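PDB 2E4T: endoglucanase from Clostridium thermocellum, which hydrolyses internal beta-1,4-glucosidic bonds of cellulose and probably of xyloglucan, this chain being the family 44 glycoside hydrolase part of a larger enzyme. Local coordinates for residues I12-S17 / V422-S427; E305-R310 / H367-I372; R315-P320 / G379-Y384; E441-L446 / S467-T472; I449-N454 / L507-I512. All blocks are in the same frame, centred on the assembly; numbering follows the deposited sequence.

In the fold
The chain combines a TIM-like barrel with a beta-sheet domain that holds both chain ends. Contacts 1, 4 and 5 belong to the beta domain; contacts 2 and 3 each use helix 368-384, their centres about 17 Å apart. Contacts 1 and 4 meet where Thr-16 OG1 lies 2.8 Å from Asp-443 OD2, a probable hydrogen bond. Contacts 4 and 5 share strand 442-452. Contact 5 touches the barrel at contact 2, Ile-368 CG1 lying 3.4 Å from Leu-507 O, and at contact 3, through Arg-315 and Lys-453. Contact 2 comes closest to a metal, the position of Gly-370 being about 13 Å from the zinc ion; the other four contacts lie away from the metal sites.

Contact 1 (I12-S17 / V422-S427); sequences IRIDTS and VKCETS
Arg-13 and Glu-425 form a hydrogen-bonded pair in an antiparallel ladder, the strand segments running at 168°. Their two backbone bonds are nearly straight, each 2.9 Å: Arg-13 N to Glu-425 O and Glu-425 N to Arg-13 O. Farther along, Asp-15 N donates to Lys-423 O in a longer, more bent bond of 3.0 Å. Ile-14 CA also touches Lys-423 O, a CA-H...O contact of 3.2 Å.

Apolar packing occupies the face that carries Ile-12, Ile-14, Cys-424 and Thr-426. With SG anti to the backbone N (chi1 176°), the Cys-424 sulfur is carried out toward two isoleucines, 3.6 Å from Ile-14 CG1 and 4.0 Å from Ile-12 CG2. At the ladder's end Ile-12 CD1 presses on Thr-426 CG2 at 3.5 Å, tighter than usual for two carbons.

Charged groups gather on the other face. A salt bridge there runs along one strand, Lys-423 NZ meeting Glu-425 OE2 at 2.9 Å from above the carboxylate plane, while Glu-19 of strand 8-22 also pairs with the lysine. This contact joins the N-terminal strand 8-22 to strand 420-426, which follows the barrel, and its chemistry implies a two-sided sheet: sulfur and aliphatic carbon on one side, ion pairs on the other.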
# COMPACT_ATOMS: atom_id res chain seq x y z
N ILE A 12 21.84 -16.82 -11.82
CA ILE A 12 21.36 -16.22 -10.58
C ILE A 12 22.47 -16.44 -9.53
O ILE A 12 22.88 -17.58 -9.29
CB ILE A 12 20.06 -16.85 -10.08
CG1 ILE A 12 18.91 -16.91 -11.12
CG2 ILE A 12 19.62 -16.17 -8.77
CD1 ILE A 12 18.38 -15.59 -11.53
N ARG A 13 22.94 -15.34 -8.92
CA ARG A 13 24.03 -15.42 -7.95
C ARG A 13 23.51 -14.86 -6.62
O ARG A 13 23.10 -13.70 -6.57
CB ARG A 13 25.22 -14.61 -8.42
CG ARG A 13 25.72 -15.13 -9.78
CD ARG A 13 26.99 -14.47 -10.26
NE ARG A 13 27.99 -14.24 -9.21
CZ ARG A 13 28.90 -15.13 -8.80
NH1 ARG A 13 28.98 -16.35 -9.33
NH2 ARG A 13 29.75 -14.78 -7.84
N ILE A 14 23.56 -15.67 -5.58
CA ILE A 14 23.05 -15.28 -4.25
C ILE A 14 24.20 -15.34 -3.25
O ILE A 14 25.03 -16.27 -3.31
CB ILE A 14 21.93 -16.24 -3.82
CG1 ILE A 14 20.72 -16.04 -4.73
CG2 ILE A 14 21.55 -16.06 -2.35
CD1 ILE A 14 19.67 -17.11 -4.64
N ASP A 15 24.26 -14.36 -2.35
CA ASP A 15 25.25 -14.42 -1.25
C ASP A 15 24.48 -14.15 0.02
O ASP A 15 24.01 -13.02 0.26
CB ASP A 15 26.35 -13.41 -1.47
CG ASP A 15 27.40 -13.40 -0.35
OD1 ASP A 15 27.15 -14.01 0.71
OD2 ASP A 15 28.45 -12.76 -0.57
N THR A 16 24.24 -15.20 0.80
CA THR A 16 23.39 -15.08 1.98
C THR A 16 24.00 -14.22 3.08
O THR A 16 23.28 -13.86 4.01
CB THR A 16 23.01 -16.43 2.56
OG1 THR A 16 24.19 -17.04 3.07
CG2 THR A 16 22.38 -17.33 1.55
N SER A 17 25.29 -13.89 2.97
CA SER A 17 25.93 -13.04 3.97
C SER A 17 25.90 -11.57 3.61
O SER A 17 26.33 -10.74 4.43
CB SER A 17 27.37 -13.48 4.23
OG SER A 17 28.20 -13.07 3.13
N VAL A 422 18.45 -10.86 1.27
CA VAL A 422 19.86 -11.08 1.05
C VAL A 422 20.17 -10.85 -0.43
O VAL A 422 19.26 -10.90 -1.32
CB VAL A 422 20.37 -12.46 1.50
CG1 VAL A 422 20.01 -12.68 2.94
CG2 VAL A 422 19.83 -13.58 0.62
N LYS A 423 21.46 -10.66 -0.73
CA LYS A 423 21.86 -10.34 -2.09
C LYS A 423 21.50 -11.48 -3.07
O LYS A 423 21.85 -12.65 -2.85
CB LYS A 423 23.40 -10.13 -2.12
CG LYS A 423 23.92 -9.71 -3.48
CD LYS A 423 25.43 -9.37 -3.38
CE LYS A 423 25.97 -8.80 -4.72
NZ LYS A 423 25.25 -7.51 -5.09
N CYS A 424 20.86 -11.09 -4.19
CA CYS A 424 20.39 -12.07 -5.17
C CYS A 424 20.33 -11.33 -6.51
O CYS A 424 19.48 -10.45 -6.68
CB CYS A 424 19.01 -12.60 -4.78
SG CYS A 424 18.28 -13.73 -5.96
N GLU A 425 21.24 -11.66 -7.42
CA GLU A 425 21.39 -10.96 -8.68
C GLU A 425 21.04 -11.88 -9.83
O GLU A 425 21.44 -13.04 -9.81
CB GLU A 425 22.82 -10.43 -8.83
CG GLU A 425 23.34 -9.57 -7.65
CD GLU A 425 22.55 -8.33 -7.39
OE1 GLU A 425 21.85 -7.82 -8.30
OE2 GLU A 425 22.62 -7.81 -6.25
N THR A 426 20.33 -11.37 -10.83
CA THR A 426 20.03 -12.09 -12.08
C THR A 426 20.84 -11.46 -13.20
O THR A 426 20.96 -10.20 -13.25
CB THR A 426 18.55 -12.09 -12.43
OG1 THR A 426 17.86 -10.82 -12.48
CG2 THR A 426 18.43 -12.83 -13.65
N SER A 427 21.32 -12.28 -14.17
CA SER A 427 22.03 -11.76 -15.34
C SER A 427 21.07 -11.20 -16.39
O SER A 427 21.53 -10.65 -17.39
CB SER A 427 22.90 -12.86 -15.97
OG SER A 427 22.10 -13.91 -16.45

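Contact 2 (E305-R310 / H367-I372); sequences ETNKAR and HITGGI
Thr-369 and Arg-310 meet between two helices of the TIM-like barrel domain, whose short segments run nearly parallel, 10° apart with their axes 9.2 Å from each other. The side chains cross at about a right angle: Arg-310 reaches over from helix 304-312 while Thr-369 projects from the first turn of helix 368-384. Arg-310 NH1 donates to Thr-369 OG1 at 2.9 Å, with the hydroxyl lying in the guanidinium plane. The same nitrogen donates to Asn-307 OD1, one turn earlier on its own helix, and this oxygen too sits at the guanidinium edge. The arginine chain starts out extended and bends at its third torsion (-57°), which turns the planar group so that its edge faces both oxygens. Tyr-362 and Ile-295 accept from its other two nitrogens through their backbone carbonyls, so the rotation of this buried cation is fixed from several directions.

Asn-307 meets His-367 differently. Its amide stacks on the imidazole with the planes 29° apart, and ND2 comes to 3.3 Å from His-367 CE1. That ND2 is itself hydrogen-bonded to Pro-301 O and Tyr-455 OH, which holds the amide in place against the ring.

His-367 is the N-cap of helix 368-384. Its ring nitrogen ND1 accepts from Thr-369 N at 3.1 Å and also makes a 2.8 Å hydrogen bond with Thr-369 OG1, linking the capping histidine through one hydroxyl to the arginine. Thr-369 crosses Asn-307 at about a right angle, its methyl carbon CG2 3.9 Å from Asn-307 CB.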
# COMPACT_ATOMS: atom_id res chain seq x y z
N GLU A 305 0.70 -7.48 -26.06
CA GLU A 305 1.61 -6.38 -25.82
C GLU A 305 1.32 -5.66 -24.50
O GLU A 305 2.26 -5.24 -23.78
CB GLU A 305 1.64 -5.40 -27.01
CG GLU A 305 2.29 -5.98 -28.24
CD GLU A 305 3.80 -6.09 -28.03
OE1 GLU A 305 4.41 -5.13 -27.48
OE2 GLU A 305 4.37 -7.14 -28.39
N THR A 306 0.05 -5.53 -24.15
CA THR A 306 -0.26 -4.97 -22.81
C THR A 306 0.27 -5.90 -21.72
O THR A 306 0.83 -5.45 -20.71
CB THR A 306 -1.75 -4.71 -22.61
OG1 THR A 306 -2.31 -4.08 -23.76
CG2 THR A 306 -2.03 -3.91 -21.36
N ASN A 307 0.01 -7.21 -21.90
CA ASN A 307 0.48 -8.17 -20.88
C ASN A 307 2.01 -8.13 -20.73
O ASN A 307 2.52 -8.20 -19.59
CB ASN A 307 0.03 -9.56 -21.26
CG ASN A 307 -1.48 -9.72 -21.29
OD1 ASN A 307 -2.23 -8.93 -20.66
ND2 ASN A 307 -1.95 -10.76 -21.99
N LYS A 308 2.73 -8.00 -21.86
CA LYS A 308 4.19 -7.93 -21.80
C LYS A 308 4.61 -6.64 -21.07
O LYS A 308 5.57 -6.67 -20.29
CB LYS A 308 4.78 -8.02 -23.19
CG LYS A 308 4.70 -9.41 -23.74
CD LYS A 308 5.23 -9.49 -25.17
CE LYS A 308 5.25 -10.96 -25.65
NZ LYS A 308 5.65 -11.02 -27.07
N ALA A 309 3.93 -5.51 -21.33
CA ALA A 309 4.27 -4.28 -20.66
C ALA A 309 3.99 -4.40 -19.15
O ALA A 309 4.71 -3.83 -18.33
CB ALA A 309 3.49 -3.10 -21.24
N ARG A 310 2.91 -5.12 -18.78
CA ARG A 310 2.61 -5.32 -17.35
C ARG A 310 3.77 -6.02 -16.65
O ARG A 310 4.12 -5.70 -15.52
CB ARG A 310 1.29 -6.10 -17.20
CG ARG A 310 0.91 -6.30 -15.75
CD ARG A 310 -0.44 -6.98 -15.58
NE ARG A 310 -1.50 -6.26 -16.24
CZ ARG A 310 -2.05 -6.58 -17.42
NH1 ARG A 310 -1.77 -7.76 -18.02
NH2 ARG A 310 -2.90 -5.73 -18.02
N HIS A 367 -5.18 -12.75 -14.65
CA HIS A 367 -4.30 -13.25 -15.69
C HIS A 367 -2.94 -13.56 -15.08
O HIS A 367 -2.48 -12.88 -14.14
CB HIS A 367 -4.11 -12.16 -16.79
CG HIS A 367 -3.42 -12.62 -18.03
ND1 HIS A 367 -2.06 -12.40 -18.28
CD2 HIS A 367 -3.94 -13.27 -19.09
CE1 HIS A 367 -1.81 -12.95 -19.47
NE2 HIS A 367 -2.93 -13.47 -19.99
N ILE A 368 -2.22 -14.52 -15.67
CA ILE A 368 -0.91 -14.89 -15.15
C ILE A 368 -0.01 -13.65 -15.03
O ILE A 368 0.78 -13.56 -14.04
CB ILE A 368 -0.23 -15.98 -16.02
CG1 ILE A 368 1.10 -16.44 -15.43
CG2 ILE A 368 -0.04 -15.52 -17.47
CD1 ILE A 368 1.07 -16.94 -13.99
N THR A 369 -0.07 -12.71 -15.97
CA THR A 369 0.85 -11.56 -15.89
C THR A 369 0.51 -10.64 -14.71
O THR A 369 1.43 -9.96 -14.20
CB THR A 369 0.93 -10.80 -17.20
OG1 THR A 369 -0.37 -10.23 -17.56
CG2 THR A 369 1.50 -11.63 -18.31
N GLY A 370 -0.75 -10.58 -14.28
CA GLY A 370 -1.06 -9.84 -13.07
C GLY A 370 -0.48 -10.50 -11.85
O GLY A 370 -0.06 -9.83 -10.88
N GLY A 371 -0.41 -11.84 -11.83
CA GLY A 371 0.20 -12.56 -10.71
C GLY A 371 1.72 -12.42 -10.68
O GLY A 371 2.31 -12.23 -9.60
N ILE A 372 2.36 -12.55 -11.84
CA ILE A 372 3.80 -12.37 -11.90
C ILE A 372 4.17 -10.93 -11.55
O ILE A 372 5.10 -10.70 -10.75
CB ILE A 372 4.36 -12.82 -13.26
CG1 ILE A 372 4.13 -14.35 -13.43
CG2 ILE A 372 5.84 -12.45 -13.34
CD1 ILE A 372 4.52 -14.87 -14.81

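Contact 3 (R315-P320 / G379-Y384); sequences RTLWDP and GIFGKY
Trp-318 and Ile-380 bring the two backbones together, their CA atoms 7.4 Å apart, where 315-317, with helical backbone angles but without the regular bonds, faces residues 379-384 of helix 368-384. This is packing within the TIM-like barrel: the loop between helices 304-312 and 327-331 lies against the C-terminal half of helix 368-384.

The tryptophan does most of the touching. Its CG sits between the backbone nitrogen and carbonyl carbon (chi1 66°), which sends the indole toward Ile-380 CD1 and the Tyr-384 hydroxyl; Tyr-384 OH comes to 3.2 Å from Trp-318 CE3, a plain packing approach. Trp-318 CB stands over one face of the Tyr-384 ring, 3.8 Å from the centroid and 19° off the ring normal, a CH-pi contact. The five-membered ring and the tyrosine ring, with planes 17° apart, are offset along their planes with little shared area, centroids 5.3 Å apart. Asp-319 CB covers the centre of an indole face, while Lys-383 CG lies over the tyrosine face opposite Trp-318.

Ile-380 divides its branches between two neighbours. Its CD1 meets Trp-318 CD1 at 3.5 Å, the two side chains crossing at about a right angle, whereas its CG2 packs against Leu-317 CB. Leu-317 also reaches the ring of Phe-381, which stands edge-to-face with Tyr-360.

Within the loop, Arg-315 forms a side-on salt bridge with Asp-319 in the guanidinium plane: NE lies 2.8 Å and NH2 2.9 Å from Asp-319 OD2.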
# COMPACT_ATOMS: atom_id res chain seq x y z
N ARG A 315 9.58 -2.53 -13.06
CA ARG A 315 10.92 -1.95 -13.13
C ARG A 315 10.91 -0.43 -12.97
O ARG A 315 11.92 0.14 -12.56
CB ARG A 315 11.60 -2.41 -14.42
CG ARG A 315 11.95 -3.87 -14.38
CD ARG A 315 12.34 -4.43 -15.75
NE ARG A 315 13.55 -3.73 -16.23
CZ ARG A 315 13.96 -3.79 -17.50
NH1 ARG A 315 13.28 -4.51 -18.42
NH2 ARG A 315 15.05 -3.10 -17.84
N THR A 316 9.80 0.25 -13.29
CA THR A 316 9.77 1.70 -13.04
C THR A 316 9.93 2.02 -11.55
O THR A 316 10.32 3.13 -11.19
CB THR A 316 8.45 2.28 -13.60
OG1 THR A 316 8.47 1.99 -14.99
CG2 THR A 316 8.27 3.74 -13.31
N LEU A 317 9.60 1.04 -10.68
CA LEU A 317 9.77 1.25 -9.26
C LEU A 317 11.25 1.42 -8.85
O LEU A 317 11.52 2.12 -7.88
CB LEU A 317 9.16 0.11 -8.46
CG LEU A 317 7.65 -0.05 -8.60
CD1 LEU A 317 7.18 -1.35 -7.93
CD2 LEU A 317 6.90 1.14 -7.99
N TRP A 318 12.18 0.71 -9.54
CA TRP A 318 13.53 0.58 -9.01
C TRP A 318 14.65 0.73 -10.04
O TRP A 318 15.79 0.99 -9.62
CB TRP A 318 13.72 -0.78 -8.28
CG TRP A 318 13.63 -1.95 -9.22
CD1 TRP A 318 12.51 -2.66 -9.60
CD2 TRP A 318 14.72 -2.57 -9.93
NE1 TRP A 318 12.84 -3.65 -10.49
CE2 TRP A 318 14.18 -3.59 -10.72
CE3 TRP A 318 16.12 -2.32 -9.98
CZ2 TRP A 318 14.97 -4.41 -11.55
CZ3 TRP A 318 16.88 -3.10 -10.84
CH2 TRP A 318 16.32 -4.13 -11.61
N ASP A 319 14.40 0.45 -11.32
CA ASP A 319 15.49 0.18 -12.27
C ASP A 319 15.77 1.45 -13.07
O ASP A 319 14.93 1.88 -13.88
CB ASP A 319 15.01 -0.92 -13.23
CG ASP A 319 15.94 -1.25 -14.35
OD1 ASP A 319 17.09 -0.69 -14.41
OD2 ASP A 319 15.53 -2.04 -15.21
N PRO A 320 16.96 2.08 -12.88
CA PRO A 320 17.22 3.31 -13.63
C PRO A 320 17.32 3.10 -15.13
O PRO A 320 17.18 4.12 -15.89
CB PRO A 320 18.56 3.80 -13.06
CG PRO A 320 19.22 2.60 -12.52
CD PRO A 320 18.07 1.69 -12.01
N GLY A 379 8.33 -8.36 -4.23
CA GLY A 379 9.78 -8.57 -4.07
C GLY A 379 10.51 -7.22 -4.00
O GLY A 379 11.42 -7.03 -3.15
N ILE A 380 10.14 -6.30 -4.89
CA ILE A 380 10.73 -4.97 -4.92
C ILE A 380 10.44 -4.21 -3.63
O ILE A 380 11.34 -3.57 -3.05
CB ILE A 380 10.17 -4.22 -6.18
CG1 ILE A 380 10.71 -4.88 -7.44
CG2 ILE A 380 10.49 -2.74 -6.11
CD1 ILE A 380 9.82 -4.63 -8.65
N PHE A 381 9.19 -4.20 -3.19
CA PHE A 381 8.85 -3.51 -1.95
C PHE A 381 9.74 -4.01 -0.82
O PHE A 381 10.23 -3.22 0.02
CB PHE A 381 7.39 -3.70 -1.59
CG PHE A 381 6.38 -2.97 -2.46
CD1 PHE A 381 6.74 -1.97 -3.36
CD2 PHE A 381 5.04 -3.26 -2.33
CE1 PHE A 381 5.77 -1.29 -4.13
CE2 PHE A 381 4.07 -2.58 -3.10
CZ PHE A 381 4.44 -1.60 -3.95
N GLY A 382 9.92 -5.33 -0.75
CA GLY A 382 10.72 -5.87 0.36
C GLY A 382 12.17 -5.47 0.25
O GLY A 382 12.68 -4.93 1.27
N LYS A 383 12.74 -5.64 -0.95
CA LYS A 383 14.17 -5.43 -1.20
C LYS A 383 14.56 -3.98 -1.01
O LYS A 383 15.65 -3.67 -0.52
CB LYS A 383 14.48 -5.89 -2.63
CG LYS A 383 15.92 -5.72 -3.09
CD LYS A 383 16.12 -6.38 -4.47
CE LYS A 383 17.52 -6.17 -5.01
NZ LYS A 383 17.67 -6.87 -6.28
N TYR A 384 13.69 -3.04 -1.45
CA TYR A 384 14.02 -1.63 -1.47
C TYR A 384 13.54 -0.92 -0.22
O TYR A 384 13.79 0.30 -0.10
CB TYR A 384 13.64 -0.99 -2.82
CG TYR A 384 14.45 -1.54 -4.01
CD1 TYR A 384 15.69 -1.03 -4.31
CD2 TYR A 384 14.03 -2.61 -4.72
CE1 TYR A 384 16.46 -1.58 -5.35
CE2 TYR A 384 14.77 -3.19 -5.76
CZ TYR A 384 16.03 -2.69 -6.03
OH TYR A 384 16.77 -3.30 -7.01

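Contact 4 (E441-L446 / S467-T472); sequences EDDSKL and SSKNYT
Asp-443 OD2 is gripped from two parts of the chain: the backbone nitrogen of Ser-468 donates to it at 3.2 Å, on its syn side, and Thr-16 OG1 of strand 8-22 bonds to the same buried oxygen. Ser-467 OG, 3.1 Å from Asp-443 OD2, adds at best a weak third bond; Ser-467 OG also lies 2.8 Å from Tyr-471 OH, so its proton is not assigned. The other oxygen, Asp-443 OD1, forms a salt bridge with Lys-469 NZ at 2.9 Å, met nearly along the C-O axis. The chain of Lys-469 folds at its second torsion (-73°) and again at its fourth, curling the ammonium group back beside Asp-443; Lys-469 NZ also donates to Ser-468 OG at 2.6 Å.

These residues lie at one end of the beta-sheet domain, where strand 442-452 turns a corner at Ser-444 and Lys-445 and the loop after strand 459-466 packs against it. Two local turns shape the pieces: Asp-442 OD1 accepts from Ser-444 N in an Asx turn, and Ser-467 OG accepts from Lys-469 N in an ST turn.

Tyr-471 holds the corner by its hydroxyl, which donates to Asp-443 O at 2.7 Å in the carbonyl plane. Asp-443 O and Ser-444 O both lie at the edge of its ring. Leu-446 crosses the tyrosine at about a right angle, its CB 3.8 Å from Tyr-471 CZ.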
# COMPACT_ATOMS: atom_id res chain seq x y z
N GLU A 441 18.56 -13.79 11.41
CA GLU A 441 19.96 -13.77 11.06
C GLU A 441 20.47 -15.15 10.59
O GLU A 441 21.70 -15.35 10.47
CB GLU A 441 20.83 -13.32 12.29
CG GLU A 441 20.15 -12.26 13.13
CD GLU A 441 19.73 -10.98 12.43
OE1 GLU A 441 20.38 -10.54 11.47
OE2 GLU A 441 18.74 -10.36 12.90
N ASP A 442 19.54 -16.08 10.35
CA ASP A 442 19.87 -17.50 10.20
C ASP A 442 19.66 -17.93 8.76
O ASP A 442 18.52 -17.86 8.28
CB ASP A 442 18.95 -18.30 11.14
CG ASP A 442 19.49 -19.71 11.36
OD1 ASP A 442 20.10 -20.27 10.40
OD2 ASP A 442 19.33 -20.30 12.45
N ASP A 443 20.72 -18.35 8.07
CA ASP A 443 20.61 -18.78 6.67
C ASP A 443 20.35 -20.28 6.52
O ASP A 443 20.44 -20.82 5.42
CB ASP A 443 21.75 -18.27 5.81
CG ASP A 443 23.05 -18.82 6.16
OD1 ASP A 443 23.13 -19.67 7.06
OD2 ASP A 443 24.03 -18.40 5.49
N SER A 444 19.90 -20.96 7.59
CA SER A 444 19.64 -22.40 7.47
C SER A 444 18.60 -22.72 6.40
O SER A 444 18.68 -23.77 5.75
CB SER A 444 19.16 -22.94 8.81
OG SER A 444 20.17 -22.85 9.78
N LYS A 445 17.57 -21.87 6.27
CA LYS A 445 16.58 -22.00 5.18
C LYS A 445 16.68 -20.74 4.33
O LYS A 445 16.57 -19.62 4.82
CB LYS A 445 15.18 -22.17 5.73
CG LYS A 445 15.03 -23.41 6.58
CD LYS A 445 13.56 -23.81 6.75
CE LYS A 445 13.39 -25.10 7.59
NZ LYS A 445 11.94 -25.25 7.95
N LEU A 446 16.93 -20.99 3.06
CA LEU A 446 17.06 -19.89 2.08
C LEU A 446 15.85 -19.92 1.17
O LEU A 446 15.58 -20.94 0.51
CB LEU A 446 18.35 -20.07 1.29
CG LEU A 446 18.56 -19.12 0.12
CD1 LEU A 446 18.60 -17.63 0.60
CD2 LEU A 446 19.86 -19.46 -0.60
N SER A 467 26.87 -19.40 0.94
CA SER A 467 26.15 -19.49 2.20
C SER A 467 26.95 -20.15 3.25
O SER A 467 27.87 -20.88 2.89
CB SER A 467 24.90 -20.32 2.01
OG SER A 467 24.28 -20.52 3.27
N SER A 468 26.62 -19.98 4.53
CA SER A 468 27.34 -20.74 5.57
C SER A 468 26.87 -22.20 5.67
O SER A 468 27.45 -22.99 6.41
CB SER A 468 27.26 -20.07 6.94
OG SER A 468 26.02 -20.35 7.56
N LYS A 469 25.85 -22.54 4.91
CA LYS A 469 25.25 -23.88 4.91
C LYS A 469 25.50 -24.51 3.57
O LYS A 469 25.66 -23.79 2.58
CB LYS A 469 23.74 -23.74 5.11
CG LYS A 469 23.44 -22.90 6.31
CD LYS A 469 23.74 -23.66 7.63
CE LYS A 469 23.46 -22.83 8.91
NZ LYS A 469 24.20 -21.54 8.97
N ASN A 470 25.49 -25.83 3.55
CA ASN A 470 25.56 -26.59 2.32
C ASN A 470 24.17 -27.17 2.02
O ASN A 470 23.71 -28.13 2.61
CB ASN A 470 26.54 -27.72 2.51
CG ASN A 470 26.87 -28.39 1.22
OD1 ASN A 470 26.76 -29.60 1.08
ND2 ASN A 470 27.26 -27.58 0.24
N TYR A 471 23.43 -26.50 1.15
CA TYR A 471 22.01 -26.91 0.90
C TYR A 471 21.94 -28.22 0.10
O TYR A 471 22.78 -28.45 -0.79
CB TYR A 471 21.28 -25.78 0.13
CG TYR A 471 21.31 -24.47 0.87
CD1 TYR A 471 20.63 -24.33 2.08
CD2 TYR A 471 22.03 -23.41 0.38
CE1 TYR A 471 20.69 -23.10 2.79
CE2 TYR A 471 22.05 -22.17 1.09
CZ TYR A 471 21.40 -22.05 2.29
OH TYR A 471 21.47 -20.84 2.97
N THR A 472 20.95 -29.05 0.48
CA THR A 472 20.80 -30.37 -0.17
C THR A 472 19.42 -30.63 -0.77
O THR A 472 19.19 -31.64 -1.44
CB THR A 472 21.08 -31.51 0.84
OG1 THR A 472 20.17 -31.42 1.93
CG2 THR A 472 22.51 -31.45 1.31

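Contact 5 (I449-N454 / L507-I512); sequences ILLNKN and LTACHI
Ile-449 lays its CD1 against the His-511 imidazole, 3.6 Å from His-511 ND1; its CG1 lies anti to the carbonyl carbon, and chi2 (-62°) swings CD1 onto the ring. The ring is held at both nitrogens, ND1 by Leu-406 O and NE2 by His-447 ND1. On the same face of the sheet, Leu-451 CD2 packs on Ala-509 CB at 3.6 Å; helices 368-384 and 398-408 of the barrel cover this side. The other face carries Leu-450, whose CD2 is 4.2 Å from Ile-512 CD1, and Cys-510, with Val-504 packed against both Leu-450 and Cys-510.

Strands 442-452 and 508-514 are antiparallel neighbours in the mixed sheet of the beta domain, their short segments at 163°. Leu-450 N bonds to Cys-510 O at 2.9 Å, and Cys-510 N answers to Leu-450 O. Asn-452 N donates to Thr-508 O almost in line with the carbonyl.

Beyond this, a G1 beta bulge sets two residues, Leu-507 and Thr-508, against the single Asn-452, with Leu-507 in a left-handed backbone conformation (phi 45°). The bond from Thr-508 N to Asn-452 O is weak at 3.4 Å. Asn-452 OD1 closes an Asx turn by accepting from Asn-454 N at 3.2 Å, and also bonds to Thr-459 OG1.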
# COMPACT_ATOMS: atom_id res chain seq x y z
N ILE A 449 12.25 -16.33 -4.43
CA ILE A 449 11.14 -16.14 -5.38
C ILE A 449 11.78 -15.95 -6.74
O ILE A 449 12.67 -15.10 -6.94
CB ILE A 449 10.33 -14.82 -5.04
CG1 ILE A 449 9.66 -14.89 -3.68
CG2 ILE A 449 9.35 -14.54 -6.12
CD1 ILE A 449 8.67 -15.96 -3.59
N LEU A 450 11.37 -16.80 -7.69
CA LEU A 450 11.97 -16.85 -9.02
C LEU A 450 10.84 -16.67 -10.05
O LEU A 450 9.91 -17.49 -10.07
CB LEU A 450 12.67 -18.21 -9.22
CG LEU A 450 13.26 -18.42 -10.61
CD1 LEU A 450 14.39 -17.44 -10.92
CD2 LEU A 450 13.78 -19.87 -10.67
N LEU A 451 10.92 -15.59 -10.81
CA LEU A 451 9.84 -15.24 -11.76
C LEU A 451 10.40 -15.34 -13.17
O LEU A 451 11.37 -14.66 -13.53
CB LEU A 451 9.34 -13.80 -11.49
CG LEU A 451 8.94 -13.55 -10.04
CD1 LEU A 451 8.45 -12.10 -9.85
CD2 LEU A 451 7.86 -14.50 -9.58
N ASN A 452 9.73 -16.18 -13.99
CA ASN A 452 10.08 -16.28 -15.40
C ASN A 452 9.09 -15.47 -16.21
O ASN A 452 7.91 -15.88 -16.33
CB ASN A 452 10.11 -17.72 -15.87
CG ASN A 452 10.66 -17.82 -17.28
OD1 ASN A 452 11.33 -16.89 -17.74
ND2 ASN A 452 10.41 -18.95 -17.95
N LYS A 453 9.55 -14.32 -16.72
CA LYS A 453 8.74 -13.42 -17.53
C LYS A 453 8.76 -13.79 -19.02
O LYS A 453 8.10 -13.14 -19.82
CB LYS A 453 9.18 -11.98 -17.32
CG LYS A 453 9.00 -11.49 -15.91
CD LYS A 453 9.43 -10.03 -15.74
CE LYS A 453 10.90 -9.81 -15.54
NZ LYS A 453 11.33 -8.36 -15.74
N ASN A 454 9.54 -14.82 -19.39
CA ASN A 454 9.57 -15.24 -20.78
C ASN A 454 8.15 -15.65 -21.19
O ASN A 454 7.54 -16.51 -20.52
CB ASN A 454 10.57 -16.42 -20.89
CG ASN A 454 11.09 -16.65 -22.24
OD1 ASN A 454 10.39 -16.38 -23.23
ND2 ASN A 454 12.30 -17.28 -22.29
N LEU A 507 6.23 -17.99 -18.19
CA LEU A 507 5.21 -17.34 -17.38
C LEU A 507 4.85 -18.20 -16.15
O LEU A 507 3.72 -18.61 -15.93
CB LEU A 507 3.94 -17.01 -18.18
CG LEU A 507 4.22 -16.05 -19.36
CD1 LEU A 507 2.89 -15.80 -20.12
CD2 LEU A 507 4.88 -14.74 -18.93
N THR A 508 5.87 -18.38 -15.30
CA THR A 508 5.71 -19.13 -14.06
C THR A 508 6.35 -18.35 -12.91
O THR A 508 7.40 -17.72 -13.10
CB THR A 508 6.40 -20.50 -14.21
OG1 THR A 508 5.68 -21.22 -15.21
CG2 THR A 508 6.33 -21.40 -12.93
N ALA A 509 5.73 -18.44 -11.75
CA ALA A 509 6.23 -17.85 -10.53
C ALA A 509 6.48 -18.95 -9.52
O ALA A 509 5.56 -19.71 -9.21
CB ALA A 509 5.22 -16.85 -9.95
N CYS A 510 7.71 -19.04 -8.99
CA CYS A 510 8.06 -20.08 -8.06
C CYS A 510 8.62 -19.51 -6.75
O CYS A 510 9.20 -18.42 -6.72
CB CYS A 510 9.34 -20.86 -8.64
SG CYS A 510 9.17 -21.55 -10.28
N HIS A 511 8.43 -20.32 -5.71
CA HIS A 511 9.06 -20.06 -4.39
C HIS A 511 9.83 -21.35 -4.07
O HIS A 511 9.25 -22.42 -3.93
CB HIS A 511 7.97 -19.80 -3.35
CG HIS A 511 8.50 -19.33 -2.03
ND1 HIS A 511 7.74 -18.52 -1.21
CD2 HIS A 511 9.64 -19.60 -1.30
CE1 HIS A 511 8.40 -18.31 -0.07
NE2 HIS A 511 9.56 -18.94 -0.08
N ILE A 512 11.17 -21.18 -3.99
CA ILE A 512 12.07 -22.30 -3.70
C ILE A 512 12.52 -22.13 -2.23
O ILE A 512 12.86 -21.02 -1.81
CB ILE A 512 13.30 -22.24 -4.62
CG1 ILE A 512 12.88 -22.26 -6.09
CG2 ILE A 512 14.28 -23.37 -4.28
CD1 ILE A 512 14.04 -21.97 -7.06